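Side-chain contacts in nitroreductase (Desulfitobacterium hafniense, PDB 3PXV), which binds flavin mononucleotide (FMN) and, as a member of the nitroreductase family, probably acts as an FMN-dependent oxidoreductase: residues I97-D102 and Q118-A123; I51-K54 and L58-E61. All coordinates share one frame; numbering follows the deposited sequence.

Contact 1 of 2, residues I97-D102 and Q118-A123; sequences IVVPID and QTIALA
Ile120 and Ile97 hold the same staggering about CA-CB: in each, CG1 stands anti to the carbonyl carbon (chi1 -66° and -72°). In Ile97 this sets CG2 anti to the backbone N, where it meets CD1 of Ile120, carried outward by an extended chi2; the two side chains reach toward each other tip to tip. The residues join strand 95-101 to helix 106-126, the long dimer-interface helix packed on one face of the antiparallel sheet in this nitroreductase fold. The backbones stay well apart, with Ile97 CA and Ile120 CA 8.5 Å from each other, and the two side chains share the gap between them. CD1 of Ile120 makes the closest approach, settling against CG2 of Ile97 at 3.5 Å, while Ile97 CD1 lies 4.1 Å from that same Ile120 CD1. Two branches of Ile97 thus receive one methyl, which suits isoleucine at both positions: each offers a long arm and a short one. The shorter arm of the helix residue joins in as well, Ile120 CG2 lying 4.2 Å from Ile97 CD1. All of this is buried and apolar, held by dispersion and the exclusion of water. Helix 26-36 covers the same spot, Ile32 touching both isoleucines and Ala36 touching Ile120. Away from the sheet, Leu122 packs on Leu122 of the second subunit. Two residues along the strand, Val99 adds a compact branched side chain that also points to the helix; its CG2 comes within 4.3 Å of Ile120 CD1.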
ATOM      1  N   ILE B  97     -12.623  -0.101  -8.806  1.00 44.53           N
ATOM      2  CA  ILE B  97     -12.631  -1.058  -7.735  1.00 43.09           C
ATOM      3  C   ILE B  97     -12.678  -0.238  -6.478  1.00 42.47           C
ATOM      4  O   ILE B  97     -11.827   0.635  -6.274  1.00 43.65           O
ATOM      5  CB  ILE B  97     -11.410  -1.936  -7.756  1.00 41.25           C
ATOM      6  CG1 ILE B  97     -11.528  -2.897  -8.944  1.00 42.43           C
ATOM      7  CG2 ILE B  97     -11.299  -2.675  -6.435  1.00 41.16           C
ATOM      8  CD1 ILE B  97     -10.328  -3.812  -9.145  1.00 39.87           C
ATOM      9  N   VAL B  98     -13.710  -0.478  -5.676  1.00 42.33           N
ATOM     10  CA  VAL B  98     -13.899   0.184  -4.385  1.00 40.44           C
ATOM     11  C   VAL B  98     -13.416  -0.758  -3.305  1.00 39.93           C
ATOM     12  O   VAL B  98     -13.790  -1.922  -3.315  1.00 41.08           O
ATOM     13  CB  VAL B  98     -15.387   0.540  -4.160  1.00 41.24           C
ATOM     14  CG1 VAL B  98     -15.595   1.179  -2.784  1.00 34.50           C
ATOM     15  CG2 VAL B  98     -15.864   1.491  -5.309  1.00 39.71           C
ATOM     16  N   VAL B  99     -12.564  -0.261  -2.397  1.00 41.19           N
ATOM     17  CA  VAL B  99     -12.005  -1.056  -1.305  1.00 40.36           C
ATOM     18  C   VAL B  99     -12.489  -0.548   0.044  1.00 41.50           C
ATOM     19  O   VAL B  99     -11.946   0.399   0.596  1.00 44.16           O
ATOM     20  CB  VAL B  99     -10.465  -1.091  -1.313  1.00 41.05           C
ATOM     21  CG1 VAL B  99      -9.966  -2.064  -0.248  1.00 34.14           C
ATOM     22  CG2 VAL B  99      -9.957  -1.527  -2.639  1.00 38.21           C
ATOM     23  N   PRO B 100     -13.576  -1.134   0.552  1.00 43.46           N
ATOM     24  CA  PRO B 100     -14.030  -0.735   1.869  1.00 44.64           C
ATOM     25  C   PRO B 100     -13.166  -1.400   2.943  1.00 44.52           C
ATOM     26  O   PRO B 100     -12.513  -2.405   2.687  1.00 42.95           O
ATOM     27  CB  PRO B 100     -15.459  -1.289   1.913  1.00 45.52           C
ATOM     28  CG  PRO B 100     -15.376  -2.505   1.093  1.00 41.84           C
ATOM     29  CD  PRO B 100     -14.503  -2.099  -0.062  1.00 41.83           C
ATOM     30  N   ILE B 101     -13.172  -0.856   4.143  1.00 45.63           N
ATOM     31  CA  ILE B 101     -12.325  -1.397   5.189  1.00 44.94           C
ATOM     32  C   ILE B 101     -13.044  -1.406   6.528  1.00 46.56           C
ATOM     33  O   ILE B 101     -14.033  -0.684   6.722  1.00 44.13           O
ATOM     34  CB  ILE B 101     -10.969  -0.616   5.310  1.00 43.71           C
ATOM     35  CG1 ILE B 101     -11.176   0.844   5.684  1.00 47.28           C
ATOM     36  CG2 ILE B 101     -10.149  -0.658   4.032  1.00 37.27           C
ATOM     37  CD1 ILE B 101      -9.859   1.489   6.131  1.00 42.60           C
ATOM     38  N   ASP B 102     -12.550  -2.249   7.436  1.00 48.15           N
ATOM     39  CA  ASP B 102     -13.078  -2.353   8.788  1.00 49.34           C
ATOM     40  C   ASP B 102     -12.413  -1.211   9.561  1.00 49.90           C
ATOM     41  O   ASP B 102     -11.204  -1.190   9.686  1.00 51.94           O
ATOM     42  CB  ASP B 102     -12.718  -3.717   9.383  1.00 50.03           C
ATOM     43  CG  ASP B 102     -13.353  -3.970  10.767  1.00 51.93           C
ATOM     44  OD1 ASP B 102     -13.900  -3.043  11.381  1.00 47.60           O
ATOM     45  OD2 ASP B 102     -13.303  -5.130  11.232  1.00 50.67           O
ATOM     46  N   GLN B 118      -2.276  -0.447  -4.315  1.00 43.00           N
ATOM     47  CA  GLN B 118      -1.062  -0.446  -5.156  1.00 42.06           C
ATOM     48  C   GLN B 118      -0.995  -1.759  -5.933  1.00 40.60           C
ATOM     49  O   GLN B 118      -0.646  -1.765  -7.106  1.00 39.93           O
ATOM     50  CB  GLN B 118       0.214  -0.203  -4.330  1.00 40.35           C
ATOM     51  CG  GLN B 118       1.523  -0.231  -5.102  1.00 40.86           C
ATOM     52  CD  GLN B 118       1.674   0.851  -6.168  1.00 41.25           C
ATOM     53  OE1 GLN B 118       0.719   1.477  -6.559  1.00 45.26           O
ATOM     54  NE2 GLN B 118       2.894   1.053  -6.652  1.00 40.58           N
ATOM     55  N   THR B 119      -1.355  -2.871  -5.307  1.00 39.57           N
ATOM     56  CA  THR B 119      -1.343  -4.146  -6.030  1.00 38.39           C
ATOM     57  C   THR B 119      -2.294  -4.077  -7.236  1.00 39.65           C
ATOM     58  O   THR B 119      -1.958  -4.526  -8.343  1.00 38.99           O
ATOM     59  CB  THR B 119      -1.723  -5.274  -5.134  1.00 38.48           C
ATOM     60  OG1 THR B 119      -0.838  -5.281  -4.011  1.00 38.35           O
ATOM     61  CG2 THR B 119      -1.639  -6.605  -5.887  1.00 34.09           C
ATOM     62  N   ILE B 120      -3.464  -3.472  -7.035  1.00 39.88           N
ATOM     63  CA  ILE B 120      -4.399  -3.257  -8.132  1.00 39.99           C
ATOM     64  C   ILE B 120      -3.750  -2.398  -9.234  1.00 41.60           C
ATOM     65  O   ILE B 120      -3.748  -2.780 -10.415  1.00 42.51           O
ATOM     66  CB  ILE B 120      -5.701  -2.531  -7.669  1.00 38.61           C
ATOM     67  CG1 ILE B 120      -6.492  -3.419  -6.708  1.00 38.51           C
ATOM     68  CG2 ILE B 120      -6.528  -2.119  -8.900  1.00 33.26           C
ATOM     69  CD1 ILE B 120      -7.770  -2.823  -6.158  1.00 34.27           C
ATOM     70  N   ALA B 121      -3.195  -1.249  -8.843  1.00 40.07           N
ATOM     71  CA  ALA B 121      -2.659  -0.311  -9.823  1.00 42.60           C
ATOM     72  C   ALA B 121      -1.550  -0.950 -10.638  1.00 42.74           C
ATOM     73  O   ALA B 121      -1.516  -0.802 -11.868  1.00 43.70           O
ATOM     74  CB  ALA B 121      -2.181   1.001  -9.146  1.00 40.97           C
ATOM     75  N   LEU B 122      -0.657  -1.679  -9.973  1.00 41.16           N
ATOM     76  CA  LEU B 122       0.438  -2.333 -10.693  1.00 42.68           C
ATOM     77  C   LEU B 122      -0.094  -3.441 -11.594  1.00 43.19           C
ATOM     78  O   LEU B 122       0.331  -3.573 -12.757  1.00 45.54           O
ATOM     79  CB  LEU B 122       1.545  -2.837  -9.739  1.00 41.74           C
ATOM     80  CG  LEU B 122       2.273  -1.727  -8.976  1.00 39.02           C
ATOM     81  CD1 LEU B 122       3.376  -2.299  -8.123  1.00 34.53           C
ATOM     82  CD2 LEU B 122       2.848  -0.666  -9.910  1.00 35.67           C
ATOM     83  N   ALA B 123      -1.040  -4.230 -11.087  1.00 43.08           N
ATOM     84  CA  ALA B 123      -1.629  -5.289 -11.930  1.00 41.91           C
ATOM     85  C   ALA B 123      -2.312  -4.686 -13.169  1.00 39.19           C
ATOM     86  O   ALA B 123      -2.141  -5.167 -14.275  1.00 38.30           O
ATOM     87  CB  ALA B 123      -2.590  -6.170 -11.128  1.00 38.88           C
TER

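Contact 2 of 2, residues I51-K54 and L58-E61; sequences IVVK and LMQE
Val53 meets Met59 and Leu58 through apolar contacts, and these make up the direct packing between residues 51-54 and 58-61. The CB of Val53 is directed at the helix, and the branch that touches is CG1, set anti to the backbone N by chi1 (-175°). Met59, modelled as selenomethionine, meets it with the middle of its chain: CG lies 4.0 Å from Val53 CG1. The two side chains slide past each other in opposite directions, and the bend at chi3 (63°) turns the methyl back beyond the selenium. A long, flexible selenoether chain can thus lie alongside a short branched residue, offering a methylene to the valine methyl while the selenium and its methyl extend past that point. Leu58 approaches the same valine methyl more loosely, its CD2 standing 4.5 Å from Val53 CG1. The arrangement is a tight strand-to-helix connection at the edge of the nitroreductase sheet: the chain leaves the strand and enters the helix almost at once, and successive helix residues lean back on the last strand residue. Leu154 of helix 147-154 touches both Val53 and Leu58, extending the apolar patch. Backbone pairing holds the strand from two directions, antiparallel to strand 95-101 and parallel to a strand of the second subunit, and the sheet runs on across the interface. Charged groups are partly exposed: Lys54 NZ forms salt bridges with Asp26 and with Glu189 of the second subunit, whereas Glu61 OE1 is paired with both Arg146 and Arg153.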
ATOM      1  N   ILE B  51     -14.516  -4.783  -4.488  1.00 44.69           N
ATOM      2  CA  ILE B  51     -15.775  -4.608  -5.178  1.00 45.67           C
ATOM      3  C   ILE B  51     -15.513  -3.992  -6.552  1.00 46.91           C
ATOM      4  O   ILE B  51     -15.164  -2.817  -6.646  1.00 45.94           O
ATOM      5  CB  ILE B  51     -16.726  -3.709  -4.336  1.00 46.70           C
ATOM      6  CG1 ILE B  51     -16.928  -4.311  -2.951  1.00 44.09           C
ATOM      7  CG2 ILE B  51     -18.089  -3.536  -5.027  1.00 41.33           C
ATOM      8  CD1 ILE B  51     -17.698  -3.445  -2.039  1.00 44.65           C
ATOM      9  N   VAL B  52     -15.674  -4.787  -7.609  1.00 48.05           N
ATOM     10  CA  VAL B  52     -15.446  -4.322  -8.988  1.00 47.22           C
ATOM     11  C   VAL B  52     -16.737  -3.711  -9.484  1.00 47.79           C
ATOM     12  O   VAL B  52     -17.684  -4.431  -9.788  1.00 49.08           O
ATOM     13  CB  VAL B  52     -15.031  -5.482  -9.963  1.00 48.57           C
ATOM     14  CG1 VAL B  52     -14.943  -4.965 -11.389  1.00 47.74           C
ATOM     15  CG2 VAL B  52     -13.694  -6.099  -9.559  1.00 45.24           C
ATOM     16  N   VAL B  53     -16.769  -2.389  -9.575  1.00 47.03           N
ATOM     17  CA  VAL B  53     -17.965  -1.675  -9.952  1.00 48.11           C
ATOM     18  C   VAL B  53     -17.945  -1.317 -11.426  1.00 49.14           C
ATOM     19  O   VAL B  53     -17.012  -0.705 -11.888  1.00 49.55           O
ATOM     20  CB  VAL B  53     -18.132  -0.382  -9.112  1.00 47.20           C
ATOM     21  CG1 VAL B  53     -19.458   0.286  -9.436  1.00 48.24           C
ATOM     22  CG2 VAL B  53     -18.064  -0.701  -7.644  1.00 40.04           C
ATOM     23  N   LYS B  54     -18.993  -1.710 -12.142  1.00 51.18           N
ATOM     24  CA  LYS B  54     -19.157  -1.425 -13.574  1.00 53.97           C
ATOM     25  C   LYS B  54     -20.465  -0.688 -13.895  1.00 53.17           C
ATOM     26  O   LYS B  54     -20.675  -0.293 -15.025  1.00 53.62           O
ATOM     27  CB  LYS B  54     -19.159  -2.730 -14.393  1.00 55.27           C
ATOM     28  CG  LYS B  54     -17.967  -3.634 -14.128  1.00 56.68           C
ATOM     29  CD  LYS B  54     -17.761  -4.670 -15.222  1.00 58.16           C
ATOM     30  CE  LYS B  54     -18.941  -5.517 -15.508  1.00 60.28           C
ATOM     31  NZ  LYS B  54     -18.674  -6.444 -16.632  1.00 55.86           N
ATOM     32  N   LEU B  58     -24.726   4.031 -10.848  1.00 56.09           N
ATOM     33  CA  LEU B  58     -24.221   4.137  -9.472  1.00 53.27           C
ATOM     34  C   LEU B  58     -22.975   5.015  -9.452  1.00 51.78           C
ATOM     35  O   LEU B  58     -22.803   5.830  -8.565  1.00 51.36           O
ATOM     36  CB  LEU B  58     -23.935   2.739  -8.884  1.00 51.44           C
ATOM     37  CG  LEU B  58     -23.341   2.609  -7.473  1.00 51.51           C
ATOM     38  CD1 LEU B  58     -24.175   3.336  -6.425  1.00 46.54           C
ATOM     39  CD2 LEU B  58     -23.195   1.156  -7.090  1.00 47.32           C
HETATM   40  N   MSE B  59     -22.106   4.843 -10.440  1.00 51.80           N
HETATM   41  CA  MSE B  59     -20.890   5.640 -10.518  1.00 51.02           C
HETATM   42  C   MSE B  59     -21.219   7.130 -10.654  1.00 51.51           C
HETATM   43  O   MSE B  59     -20.676   7.942  -9.914  1.00 49.87           O
HETATM   44  CB  MSE B  59     -19.992   5.158 -11.660  1.00 51.28           C
HETATM   45  CG  MSE B  59     -19.313   3.802 -11.382  1.00 52.48           C
HETATM   46 SE   MSE B  59     -17.822   3.534 -12.555  0.75 43.32          SE
HETATM   47  CE  MSE B  59     -16.779   5.011 -11.940  1.00 50.57           C
ATOM     48  N   GLN B  60     -22.115   7.478 -11.588  1.00 52.74           N
ATOM     49  CA  GLN B  60     -22.552   8.876 -11.776  1.00 52.39           C
ATOM     50  C   GLN B  60     -23.189   9.452 -10.512  1.00 50.46           C
ATOM     51  O   GLN B  60     -22.992  10.623 -10.191  1.00 50.16           O
ATOM     52  CB  GLN B  60     -23.551   9.024 -12.948  1.00 54.03           C
ATOM     53  CG  GLN B  60     -22.981   8.799 -14.370  1.00 58.94           C
ATOM     54  CD  GLN B  60     -24.043   9.013 -15.487  1.00 64.15           C
ATOM     55  OE1 GLN B  60     -25.218   8.693 -15.317  1.00 67.20           O
ATOM     56  NE2 GLN B  60     -23.612   9.553 -16.626  1.00 62.98           N
ATOM     57  N   GLU B  61     -23.958   8.642  -9.796  1.00 50.72           N
ATOM     58  CA  GLU B  61     -24.627   9.140  -8.593  1.00 51.04           C
ATOM     59  C   GLU B  61     -23.639   9.453  -7.486  1.00 49.87           C
ATOM     60  O   GLU B  61     -23.751  10.473  -6.828  1.00 49.69           O
ATOM     61  CB  GLU B  61     -25.721   8.171  -8.123  1.00 52.06           C
ATOM     62  CG  GLU B  61     -26.929   8.105  -9.061  1.00 53.87           C
ATOM     63  CD  GLU B  61     -28.085   7.269  -8.530  1.00 58.36           C
ATOM     64  OE1 GLU B  61     -28.149   7.038  -7.306  1.00 55.78           O
ATOM     65  OE2 GLU B  61     -28.962   6.865  -9.338  1.00 59.11           O
TER

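From the N terminus, contact 2 comes first, closing the short connection from strand 50-53 into helix 56-72, with three residues between its segments, two of them already helical. The chain then passes through helix 77-84 and returns to the sheet as strand 95-101, where contact 1 opens; it closes on helix 106-126 after 15 intervening residues. The two are in series, neither nested nor crossed, with centres about 14 Å apart. They meet through neighbouring strands: Val98 N and Ile51 O, 2.9 Å apart, form a probable hydrogen bond. Contact 1 ties the sheet to the long interface helix, contact 2 ties its edge strand to helix 56-72, and both regions touch the second subunit.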